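Local coordinates for glycerol uptake operon antiterminator-related protein (PDB 1VKF) that is related to glycerol uptake operon antiterminators and, as a member of that TIM-barrel family, probably responds to glycerol-3-phosphate in controlling transcription, at residues 52-64 with 83-95. Sequence-based numbering, arbitrary orientation.
Sequences LKDRGKTVFVDMD and GADGIITIKPKNY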
# COMPACT_ATOMS: atom_id res chain seq x y z
N LEU A 52 -5.99 10.96 10.61
CA LEU A 52 -5.58 9.57 10.71
C LEU A 52 -4.41 9.44 11.68
O LEU A 52 -4.37 8.50 12.49
CB LEU A 52 -5.18 9.04 9.34
CG LEU A 52 -6.36 8.91 8.35
CD1 LEU A 52 -5.80 8.54 6.97
CD2 LEU A 52 -7.39 7.92 8.79
N LYS A 53 -3.50 10.40 11.64
CA LYS A 53 -2.36 10.37 12.55
C LYS A 53 -2.84 10.61 14.00
O LYS A 53 -2.31 10.04 14.92
CB LYS A 53 -1.28 11.39 12.16
CG LYS A 53 -0.54 11.06 10.80
CD LYS A 53 0.21 9.72 10.80
CE LYS A 53 1.30 9.68 11.89
NZ LYS A 53 1.96 8.30 12.10
N ASP A 54 -3.87 11.42 14.16
CA ASP A 54 -4.47 11.69 15.48
C ASP A 54 -5.06 10.40 16.09
O ASP A 54 -5.12 10.28 17.33
CB ASP A 54 -5.55 12.76 15.37
CG ASP A 54 -4.98 14.21 15.41
OD1 ASP A 54 -3.75 14.38 15.59
OD2 ASP A 54 -5.69 15.21 15.29
N ARG A 55 -5.52 9.50 15.25
CA ARG A 55 -6.03 8.18 15.67
C ARG A 55 -4.92 7.19 15.96
O ARG A 55 -5.19 6.04 16.28
CB ARG A 55 -6.99 7.61 14.67
CG ARG A 55 -8.34 8.28 14.62
CD ARG A 55 -9.14 7.90 13.48
NE ARG A 55 -10.42 8.60 13.37
CZ ARG A 55 -11.55 7.98 13.04
NH1 ARG A 55 -11.56 6.68 12.87
NH2 ARG A 55 -12.68 8.66 12.91
N GLY A 56 -3.67 7.63 15.87
CA GLY A 56 -2.54 6.79 16.21
C GLY A 56 -2.13 5.81 15.12
O GLY A 56 -1.43 4.86 15.38
N LYS A 57 -2.57 6.05 13.89
CA LYS A 57 -2.27 5.16 12.78
C LYS A 57 -0.95 5.50 12.10
O LYS A 57 -0.54 6.66 12.06
CB LYS A 57 -3.36 5.23 11.75
CG LYS A 57 -4.78 4.95 12.28
CD LYS A 57 -4.90 3.72 13.15
CE LYS A 57 -6.30 3.47 13.76
NZ LYS A 57 -6.32 2.22 14.54
N THR A 58 -0.32 4.48 11.56
CA THR A 58 0.74 4.64 10.57
C THR A 58 0.06 4.72 9.23
O THR A 58 -0.76 3.84 8.88
CB THR A 58 1.67 3.41 10.61
OG1 THR A 58 2.32 3.37 11.88
CG2 THR A 58 2.82 3.51 9.58
N VAL A 59 0.39 5.75 8.46
CA VAL A 59 -0.35 6.04 7.23
C VAL A 59 0.59 6.10 6.02
O VAL A 59 1.52 6.89 5.99
CB VAL A 59 -1.17 7.36 7.31
CG1 VAL A 59 -2.01 7.55 6.05
CG2 VAL A 59 -2.04 7.38 8.52
N PHE A 60 0.32 5.23 5.05
CA PHE A 60 0.93 5.29 3.74
C PHE A 60 -0.10 5.87 2.76
O PHE A 60 -1.32 5.63 2.86
CB PHE A 60 1.43 3.89 3.27
CG PHE A 60 2.67 3.45 3.92
CD1 PHE A 60 2.73 3.19 5.28
CD2 PHE A 60 3.76 3.30 3.15
CE1 PHE A 60 3.92 2.79 5.86
CE2 PHE A 60 4.99 2.86 3.72
CZ PHE A 60 5.04 2.65 5.07
N VAL A 61 0.38 6.77 1.91
CA VAL A 61 -0.47 7.46 0.98
C VAL A 61 -0.18 6.97 -0.43
O VAL A 61 0.97 6.95 -0.84
CB VAL A 61 -0.21 8.98 1.00
CG1 VAL A 61 -0.99 9.70 -0.08
CG2 VAL A 61 -0.59 9.51 2.36
N ASP A 62 -1.20 6.61 -1.18
CA ASP A 62 -1.02 6.29 -2.61
C ASP A 62 -0.91 7.59 -3.38
O ASP A 62 -1.90 8.25 -3.68
CB ASP A 62 -2.19 5.49 -3.17
CG ASP A 62 -1.94 5.04 -4.60
OD1 ASP A 62 -1.10 5.66 -5.28
OD2 ASP A 62 -2.53 4.08 -5.13
N MSE A 63 0.32 8.00 -3.61
CA MSE A 63 0.63 9.29 -4.17
C MSE A 63 0.11 9.39 -5.61
O MSE A 63 -0.20 10.48 -6.11
CB MSE A 63 2.11 9.59 -4.02
CG MSE A 63 2.96 8.76 -4.88
SE MSE A 63 4.84 9.24 -4.72
CE MSE A 63 4.77 10.95 -5.82
N ASP A 64 -0.11 8.24 -6.25
CA ASP A 64 -0.61 8.27 -7.62
C ASP A 64 -2.06 8.68 -7.72
O ASP A 64 -2.53 8.99 -8.82
CB ASP A 64 -0.52 6.87 -8.26
CG ASP A 64 0.86 6.28 -8.25
OD1 ASP A 64 1.89 6.97 -8.12
OD2 ASP A 64 0.99 5.03 -8.46
N GLY A 83 2.43 14.91 6.22
CA GLY A 83 2.45 14.09 7.44
C GLY A 83 2.40 12.57 7.23
O GLY A 83 2.19 11.80 8.18
N ALA A 84 2.63 12.13 6.01
CA ALA A 84 2.58 10.68 5.69
C ALA A 84 3.79 9.98 6.26
O ALA A 84 4.88 10.53 6.32
CB ALA A 84 2.49 10.47 4.17
N ASP A 85 3.58 8.74 6.66
CA ASP A 85 4.66 7.90 7.07
C ASP A 85 5.40 7.27 5.92
O ASP A 85 6.57 6.87 6.05
CB ASP A 85 4.19 6.84 8.06
CG ASP A 85 3.66 7.46 9.32
OD1 ASP A 85 4.40 8.25 9.98
OD2 ASP A 85 2.46 7.33 9.65
N GLY A 86 4.71 7.14 4.82
CA GLY A 86 5.30 6.59 3.61
C GLY A 86 4.38 6.73 2.41
O GLY A 86 3.26 7.27 2.47
N ILE A 87 4.87 6.24 1.27
CA ILE A 87 4.13 6.31 0.06
C ILE A 87 3.91 4.93 -0.55
O ILE A 87 4.68 4.02 -0.35
CB ILE A 87 4.77 7.26 -0.97
CG1 ILE A 87 6.12 6.78 -1.42
CG2 ILE A 87 4.89 8.71 -0.40
CD1 ILE A 87 6.10 6.05 -2.68
N ILE A 88 2.88 4.85 -1.36
CA ILE A 88 2.57 3.72 -2.23
C ILE A 88 2.52 4.26 -3.66
O ILE A 88 2.06 5.37 -3.89
CB ILE A 88 1.17 3.19 -1.92
CG1 ILE A 88 1.11 2.61 -0.50
CG2 ILE A 88 0.74 2.11 -2.90
CD1 ILE A 88 -0.26 2.65 0.07
N THR A 89 3.04 3.51 -4.61
CA THR A 89 3.04 3.96 -5.99
C THR A 89 3.26 2.76 -6.91
O THR A 89 3.82 1.77 -6.49
CB THR A 89 4.20 5.00 -6.21
OG1 THR A 89 4.17 5.51 -7.53
CG2 THR A 89 5.58 4.38 -6.07
N ILE A 90 2.81 2.90 -8.15
CA ILE A 90 3.10 1.92 -9.23
C ILE A 90 4.32 2.35 -10.06
O ILE A 90 4.77 1.60 -10.93
CB ILE A 90 1.84 1.72 -10.12
CG1 ILE A 90 1.94 0.49 -11.07
CG2 ILE A 90 1.55 2.93 -11.01
CD1 ILE A 90 1.81 -0.77 -10.41
N LYS A 91 4.81 3.57 -9.85
CA LYS A 91 5.90 4.15 -10.66
C LYS A 91 7.25 3.88 -10.06
O LYS A 91 7.56 4.47 -9.02
CB LYS A 91 5.74 5.66 -10.81
CG LYS A 91 4.40 6.13 -11.38
CD LYS A 91 4.18 5.76 -12.84
CE LYS A 91 2.78 6.13 -13.32
NZ LYS A 91 2.46 5.70 -14.73
N PRO A 92 8.08 3.02 -10.67
CA PRO A 92 9.43 2.74 -10.15
C PRO A 92 10.28 3.97 -9.86
O PRO A 92 11.03 3.94 -8.87
CB PRO A 92 10.08 1.91 -11.28
CG PRO A 92 8.98 1.35 -11.99
CD PRO A 92 7.82 2.28 -11.91
N LYS A 93 10.16 5.01 -10.66
CA LYS A 93 10.92 6.22 -10.42
C LYS A 93 10.52 6.89 -9.09
O LYS A 93 11.38 7.40 -8.39
CB LYS A 93 10.77 7.22 -11.58
CG LYS A 93 11.20 6.67 -12.94
N ASN A 94 9.22 6.90 -8.75
CA ASN A 94 8.77 7.46 -7.47
C ASN A 94 9.35 6.61 -6.35
O ASN A 94 9.81 7.12 -5.32
CB ASN A 94 7.25 7.43 -7.33
CG ASN A 94 6.54 8.57 -8.07
OD1 ASN A 94 7.16 9.57 -8.42
ND2 ASN A 94 5.21 8.40 -8.31
N TYR A 95 9.34 5.28 -6.54
CA TYR A 95 9.86 4.37 -5.53
C TYR A 95 11.35 4.65 -5.27
O TYR A 95 11.73 4.82 -4.11
CB TYR A 95 9.66 2.90 -5.97
CG TYR A 95 10.15 1.95 -4.93
CD1 TYR A 95 9.32 1.57 -3.91
CD2 TYR A 95 11.46 1.50 -4.91
CE1 TYR A 95 9.71 0.75 -2.93
CE2 TYR A 95 11.90 0.66 -3.88
CZ TYR A 95 10.98 0.33 -2.88
OH TYR A 95 11.26 -0.52 -1.84
O HOH W 1 2.77 9.55 -9.10
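Strands 58-62 and 86-89 run side by side in parallel, pairing Phe60 with Gly86, Val61 with Ile87 and Asp62 with Ile88, the axes of these short strand segments inclined by 35°, as neighbouring staves of a TIM barrel joined through helix 73-82 in a beta-alpha-beta crossover. Val61 directs both backbone polar groups at strand 86-89: its N donates to Gly86 O (3.0 Å) and its O accepts from Ile88 N (2.9 Å). Val61 CG2 meets Ala84 CB, both side chains also packing on Val79 of the crossover helix. On the other face, Gly86 CA sits over the Phe60 ring, 3.9 Å from its centroid, in room that the lack of a side chain provides; Ile88 CD1 lies against Phe60 CB. At the N-terminal end of the strands, Asp85 OD2 is gripped twice: Lys53 NZ forms a salt bridge to Asp85 OD2 on its syn lone pair at 2.7 Å, and Val59 N takes the anti one in a nearly straight bond. Two bends in the lysine chain, at chi2 and chi3 (both near -60°), curl the ammonium back to this carboxylate. Beyond the C-terminal ends, Met63 lays its selenium and methyl against the Asn94 amide, whose OD1 accepts from Gly72 N. Asp64 OD1 accepts from Thr89 OG1 (2.8 Å), while Asp64 OD2 receives Ile90 N. Asn94 ND2 also donates to Thr89 OG1, which lies 6° out of the amide plane.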